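Local coordinates for DUF1818 domain-containing protein (Prochlorococcus marinus, PDB 2IT9), which is of unknown function but may bind DNA, pairing in the crystal as a dimer of chains that each carry two antiparallel four-stranded sheets and two helices, at residues Thr23-Gly27 / Glu28-Ile32; Glu48-Asp51 / Gln52-Val56; Asn113-Asn116 / Ala117-Met121. All coordinates share one frame; numbering follows the deposited sequence.

Contact 1. Residues Thr23-Gly27 / Glu28-Ile32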
# COMPACT_ATOMS: atom_id res chain seq x y z
N THR A 23 -1.64 9.72 11.17
CA THR A 23 -0.51 8.75 11.09
C THR A 23 -0.38 8.15 9.71
O THR A 23 -1.37 7.96 9.01
CB THR A 23 -0.70 7.61 12.13
OG1 THR A 23 -0.65 8.18 13.43
CG2 THR A 23 0.37 6.56 12.04
N LEU A 24 0.86 7.94 9.27
CA LEU A 24 1.10 7.22 8.04
C LEU A 24 1.96 6.00 8.37
O LEU A 24 2.92 6.10 9.11
CB LEU A 24 1.76 8.13 7.03
CG LEU A 24 2.33 7.47 5.76
CD1 LEU A 24 2.38 8.48 4.65
CD2 LEU A 24 3.69 6.82 5.97
N ILE A 25 1.62 4.86 7.78
CA ILE A 25 2.48 3.68 7.83
C ILE A 25 2.87 3.37 6.40
O ILE A 25 2.06 3.56 5.45
CB ILE A 25 1.84 2.47 8.55
CG1 ILE A 25 0.52 2.09 7.92
CG2 ILE A 25 1.68 2.76 10.04
CD1 ILE A 25 -0.02 0.70 8.30
N GLY A 26 4.12 2.96 6.22
CA GLY A 26 4.64 2.63 4.91
C GLY A 26 5.52 1.40 4.79
O GLY A 26 6.24 1.08 5.71
N GLY A 27 5.40 0.72 3.63
CA GLY A 27 6.27 -0.37 3.21
C GLY A 27 7.14 0.12 2.05
O GLY A 27 7.25 1.32 1.78
N GLU A 28 7.78 -0.78 1.32
CA GLU A 28 8.63 -0.33 0.22
C GLU A 28 7.83 0.32 -0.91
O GLU A 28 8.26 1.32 -1.49
CB GLU A 28 9.39 -1.50 -0.37
CG GLU A 28 10.46 -1.06 -1.34
CD GLU A 28 11.24 -2.20 -1.93
OE1 GLU A 28 10.68 -3.32 -2.02
OE2 GLU A 28 12.40 -1.96 -2.33
N THR A 29 6.68 -0.27 -1.22
CA THR A 29 5.89 0.13 -2.38
C THR A 29 4.50 0.68 -2.03
O THR A 29 3.63 0.76 -2.90
CB THR A 29 5.70 -1.08 -3.32
OG1 THR A 29 4.89 -2.10 -2.69
CG2 THR A 29 7.03 -1.65 -3.79
N TRP A 30 4.27 1.04 -0.76
CA TRP A 30 2.96 1.53 -0.38
C TRP A 30 3.04 2.34 0.90
O TRP A 30 4.01 2.24 1.64
CB TRP A 30 2.00 0.33 -0.10
CG TRP A 30 2.55 -0.66 0.99
CD1 TRP A 30 3.28 -1.78 0.77
CD2 TRP A 30 2.39 -0.55 2.42
NE1 TRP A 30 3.60 -2.38 1.97
CE2 TRP A 30 3.10 -1.63 3.01
CE3 TRP A 30 1.79 0.39 3.27
CZ2 TRP A 30 3.19 -1.81 4.40
CZ3 TRP A 30 1.90 0.21 4.67
CH2 TRP A 30 2.59 -0.88 5.21
N ALA A 31 2.02 3.17 1.11
CA ALA A 31 1.82 3.88 2.37
C ALA A 31 0.34 4.14 2.49
O ALA A 31 -0.33 4.33 1.47
CB ALA A 31 2.57 5.16 2.39
N ILE A 32 -0.22 4.07 3.70
CA ILE A 32 -1.58 4.44 3.96
C ILE A 32 -1.64 5.30 5.23
O ILE A 32 -0.84 5.14 6.16
CB ILE A 32 -2.56 3.24 4.12
CG1 ILE A 32 -2.13 2.33 5.27
CG2 ILE A 32 -2.66 2.43 2.84
CD1 ILE A 32 -3.17 1.22 5.56
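The axes of the short strand segments 23-26 and 30-32 approach to 4.7 Å and run antiparallel at 158°, and I25 and I32 form a hydrogen-bonded pair with reciprocal bonds of 3.0 Å (I25 N to I32 O) and 2.9 Å (I32 N to I25 O). Next to it G26 and A31 make a non-hydrogen-bonded pair, and beyond them G27 N donates to W30 O at 2.9 Å, closing a tight turn through E28 and T29. The side chain of W30 folds back over this backbone. Its CG stands between its own N and carbonyl carbon (chi1 57°), which lays the indole flat beneath the two glycines: G27 N sits 3.2 Å above the plane, over the ring centre. CH-pi contacts accompany it, G27 CA lying 3.7 Å from the centroid of the W30 five-membered ring and G26 CA over the six-membered one. A CB on G27 would clash with W30 NE1, so glycine lets the ring come this close. W30 NE1 is hydrogen-bonded to Y105 O. With an alanine here Y105 O is likely to lose its indole donor, and the face of the G26-G27 backbone its cover. On one face of the sheet I25 CG1 and I32 CG1 lie side by side at 3.8 Å; on the other L24 CD1 meets A31 CB. This is a beta hairpin, and its outer strand pairs antiparallel with a strand of the second subunit, continuing the sheet across the dimer interface.

Contact 2. Residues Glu48-Asp51 / Gln52-Val56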
# COMPACT_ATOMS: atom_id res chain seq x y z
N GLU A 48 0.47 -7.81 20.31
CA GLU A 48 -0.07 -9.09 20.75
C GLU A 48 0.45 -10.23 19.89
O GLU A 48 0.86 -11.26 20.44
CB GLU A 48 -1.60 -9.10 20.73
CG GLU A 48 -2.11 -10.45 21.06
CD GLU A 48 -3.57 -10.51 21.32
OE1 GLU A 48 -4.20 -9.44 21.49
OE2 GLU A 48 -4.08 -11.65 21.37
N LEU A 49 0.45 -10.05 18.57
CA LEU A 49 0.97 -11.11 17.68
C LEU A 49 2.47 -11.32 17.87
O LEU A 49 2.93 -12.47 18.04
CB LEU A 49 0.68 -10.79 16.22
CG LEU A 49 -0.75 -10.97 15.74
CD1 LEU A 49 -0.86 -10.34 14.36
CD2 LEU A 49 -1.11 -12.43 15.67
N CYS A 50 3.21 -10.22 17.89
CA CYS A 50 4.66 -10.27 18.07
C CYS A 50 5.02 -11.02 19.36
O CYS A 50 5.80 -11.99 19.32
CB CYS A 50 5.31 -8.85 17.97
SG CYS A 50 7.12 -8.95 18.13
N ASP A 51 4.40 -10.68 20.49
CA ASP A 51 4.71 -11.35 21.74
C ASP A 51 4.41 -12.84 21.68
O ASP A 51 5.19 -13.66 22.17
CB ASP A 51 3.93 -10.73 22.92
CG ASP A 51 4.41 -9.31 23.29
OD1 ASP A 51 5.44 -8.81 22.75
OD2 ASP A 51 3.73 -8.69 24.13
N GLN A 52 3.26 -13.19 21.11
CA GLN A 52 2.89 -14.60 20.99
C GLN A 52 3.87 -15.38 20.12
O GLN A 52 4.25 -16.51 20.46
CB GLN A 52 1.53 -14.74 20.41
CG GLN A 52 1.07 -16.15 20.50
CD GLN A 52 -0.29 -16.31 19.97
OE1 GLN A 52 -0.77 -15.45 19.22
NE2 GLN A 52 -0.97 -17.39 20.39
N TYR A 53 4.24 -14.79 18.98
CA TYR A 53 5.22 -15.39 18.12
C TYR A 53 6.53 -15.63 18.86
O TYR A 53 7.10 -16.72 18.78
CB TYR A 53 5.46 -14.54 16.89
CG TYR A 53 6.76 -14.86 16.18
CD1 TYR A 53 6.87 -15.95 15.34
CD2 TYR A 53 7.90 -14.09 16.40
CE1 TYR A 53 8.09 -16.27 14.70
CE2 TYR A 53 9.10 -14.38 15.76
CZ TYR A 53 9.21 -15.47 14.93
OH TYR A 53 10.44 -15.75 14.33
N LYS A 54 7.02 -14.63 19.59
CA LYS A 54 8.28 -14.75 20.34
C LYS A 54 8.26 -15.95 21.28
O LYS A 54 9.30 -16.60 21.51
CB LYS A 54 8.59 -13.45 21.12
CG LYS A 54 8.87 -12.19 20.26
CD LYS A 54 10.19 -12.25 19.49
CE LYS A 54 10.50 -10.96 18.70
NZ LYS A 54 9.60 -10.70 17.53
N LEU A 55 7.09 -16.27 21.85
CA LEU A 55 6.99 -17.43 22.74
C LEU A 55 7.06 -18.73 21.93
O LEU A 55 7.86 -19.64 22.22
CB LEU A 55 5.68 -17.43 23.53
CG LEU A 55 5.45 -16.32 24.56
CD1 LEU A 55 4.09 -16.55 25.23
CD2 LEU A 55 6.57 -16.26 25.61
N VAL A 56 6.17 -18.82 20.94
CA VAL A 56 6.08 -19.96 20.02
C VAL A 56 7.46 -20.29 19.40
O VAL A 56 7.84 -21.44 19.31
CB VAL A 56 5.03 -19.66 18.92
CG1 VAL A 56 5.15 -20.62 17.74
CG2 VAL A 56 3.63 -19.71 19.50
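Q52 starts the second turn by donating its N to E48 O at 3.2 Å, while its CB rests against the carbonyls of E48 and L49. The next bond is the shortest and straightest of the set: Y53 N meets L49 O at 2.8 Å with an N-H...O angle of 170°. The CG of Y53 is turned anti to N (chi1 161°), which carries the ring off the helix, its edge passing C50 O, until OH reaches D82 O. At K54 the backbone N binds C50 O at 2.9 Å, and CG approaches the same oxygen at 3.2 Å. Bends at chi2 and chi4 curl the lysine back toward C50 SG; a separation of 3.1 Å from K54 NZ to that sulfur belongs to one of two deposited conformers, so it remains doubtful. NZ also makes a weak hydrogen bond to N112 OD1. L55 N continues the series on D51 O, less straight at 144°, with its CG lying by that oxygen. Within helix 36-56, L49 packs on strands 65-72, 75-82 and 85-92, Y53 meets W86 and L79, and C50 faces V115 and R119, so this end of the helix packs on the second sheet and also touches helix 110-120.

Contact 3. Residues Asn113-Asn116 / Ala117-Met121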
# COMPACT_ATOMS: atom_id res chain seq x y z
N ASN A 113 11.85 -4.19 12.83
CA ASN A 113 12.15 -2.77 12.91
C ASN A 113 10.88 -1.96 13.07
O ASN A 113 10.85 -1.01 13.83
CB ASN A 113 13.02 -2.34 11.72
CG ASN A 113 14.35 -3.11 11.67
OD1 ASN A 113 15.09 -3.18 12.65
ND2 ASN A 113 14.65 -3.67 10.52
N VAL A 114 9.81 -2.37 12.37
CA VAL A 114 8.53 -1.71 12.48
C VAL A 114 8.02 -1.82 13.91
O VAL A 114 7.54 -0.83 14.50
CB VAL A 114 7.53 -2.31 11.53
CG1 VAL A 114 6.12 -1.81 11.83
CG2 VAL A 114 7.93 -1.95 10.08
N VAL A 115 8.13 -3.01 14.48
CA VAL A 115 7.66 -3.23 15.85
C VAL A 115 8.41 -2.34 16.80
O VAL A 115 7.81 -1.69 17.65
CB VAL A 115 7.76 -4.74 16.27
CG1 VAL A 115 7.64 -4.90 17.76
CG2 VAL A 115 6.67 -5.54 15.54
N ASN A 116 9.74 -2.33 16.68
CA ASN A 116 10.55 -1.48 17.53
C ASN A 116 10.13 -0.01 17.45
O ASN A 116 10.10 0.68 18.49
CB ASN A 116 12.04 -1.68 17.19
CG ASN A 116 12.57 -3.05 17.64
OD1 ASN A 116 11.97 -3.73 18.49
ND2 ASN A 116 13.73 -3.44 17.11
N ALA A 117 9.82 0.46 16.23
CA ALA A 117 9.38 1.86 16.02
C ALA A 117 8.02 2.09 16.67
O ALA A 117 7.80 3.12 17.25
CB ALA A 117 9.30 2.20 14.52
N MSE A 118 7.10 1.14 16.53
CA MSE A 118 5.77 1.25 17.13
C MSE A 118 5.87 1.38 18.61
O MSE A 118 5.18 2.22 19.20
CB MSE A 118 4.91 0.03 16.81
CG MSE A 118 4.48 0.01 15.40
SE MSE A 118 3.40 -1.57 15.04
CE MSE A 118 2.79 -1.09 13.32
N ARG A 119 6.71 0.56 19.23
CA ARG A 119 6.89 0.59 20.67
C ARG A 119 7.48 1.90 21.22
O ARG A 119 7.23 2.25 22.37
CB ARG A 119 7.80 -0.54 21.13
CG ARG A 119 7.25 -1.93 21.00
CD ARG A 119 8.12 -2.93 21.82
NE ARG A 119 7.53 -4.27 21.83
CZ ARG A 119 8.00 -5.37 21.22
NH1 ARG A 119 9.14 -5.34 20.53
NH2 ARG A 119 7.33 -6.52 21.33
N SER A 120 8.28 2.60 20.42
CA SER A 120 8.97 3.79 20.87
C SER A 120 8.53 5.11 20.26
O SER A 120 9.24 6.09 20.42
CB SER A 120 10.46 3.63 20.55
OG SER A 120 10.64 3.59 19.14
N MSE A 121 7.38 5.18 19.59
CA MSE A 121 7.01 6.44 18.89
C MSE A 121 7.16 7.79 19.68
O MSE A 121 7.60 8.82 19.13
CB MSE A 121 5.63 6.34 18.26
CG MSE A 121 5.56 5.57 16.98
SE MSE A 121 6.66 6.16 15.40
CE MSE A 121 5.93 7.91 14.81
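Backbone bonds of the alpha-helical i to i+4 kind join N113 to A117, V114 to M118 and V115 to R119. The middle one, M118 N to V114 O, measures 2.9 Å. At the C-terminal end the pattern weakens: S120 N lies 3.3 Å from N116 O with an N-H...O angle of only 130°, a weak bond, and also donates to A117 O. A hydroxyl bond reinforces this turn. With chi1 at 65°, S120 OG is placed between its own N and carbonyl carbon, from where it donates to N116 O at 3.0 Å, tilted from the carbonyl plane, so the one oxygen receives both groups of the serine. Among apolar contacts, V114 and the selenomethionine M118 run side by side in the same direction. The extended chain of M118 brings its CE to 3.7 Å from V114 CG1. The charged side chain of R119, whose NH2 makes a long, weak ion pair with D51, is also met by a methyl: V115 CG1 lies over one face of the guanidinium, offset toward the rim, 3.2 Å from R119 NH1. This is a close alkyl approach to a flat group, and N116 OD1 stands at that group's edge, in its plane but 3.8 Å from R119 NH1, with the amide turned 40° against the guanidinium. V115, M118 and R119 lean on V46 and M47, V114 and M118 on W106, and A117 on W10 and K5, so helix 110-120 packs on strands 2-7 and 10-15 of the first sheet, on strand 102-106 of the second and on helix 36-56.

Contact 1 is a buried pairing of strands, held by interstrand hydrogen bonds and an indole laid on glycine backbone, and it also reaches the second subunit. Contacts 2 and 3 are turns of two helices, each partly buried, with no other chain of the assembly touching them; each has polar residues on an exposed side. These two meet where D51 OD1 makes a long, weak ion pair of 3.3 Å with R119 NH2 and C50 SG packs on V115 CG1. Contacts 1 and 3 do not touch, their nearest atoms about 5 Å apart, but W106 meets I25 and W30 as well as V114 and M118. Contact 2 lies farther off, its centre about 23 Å from that of contact 1.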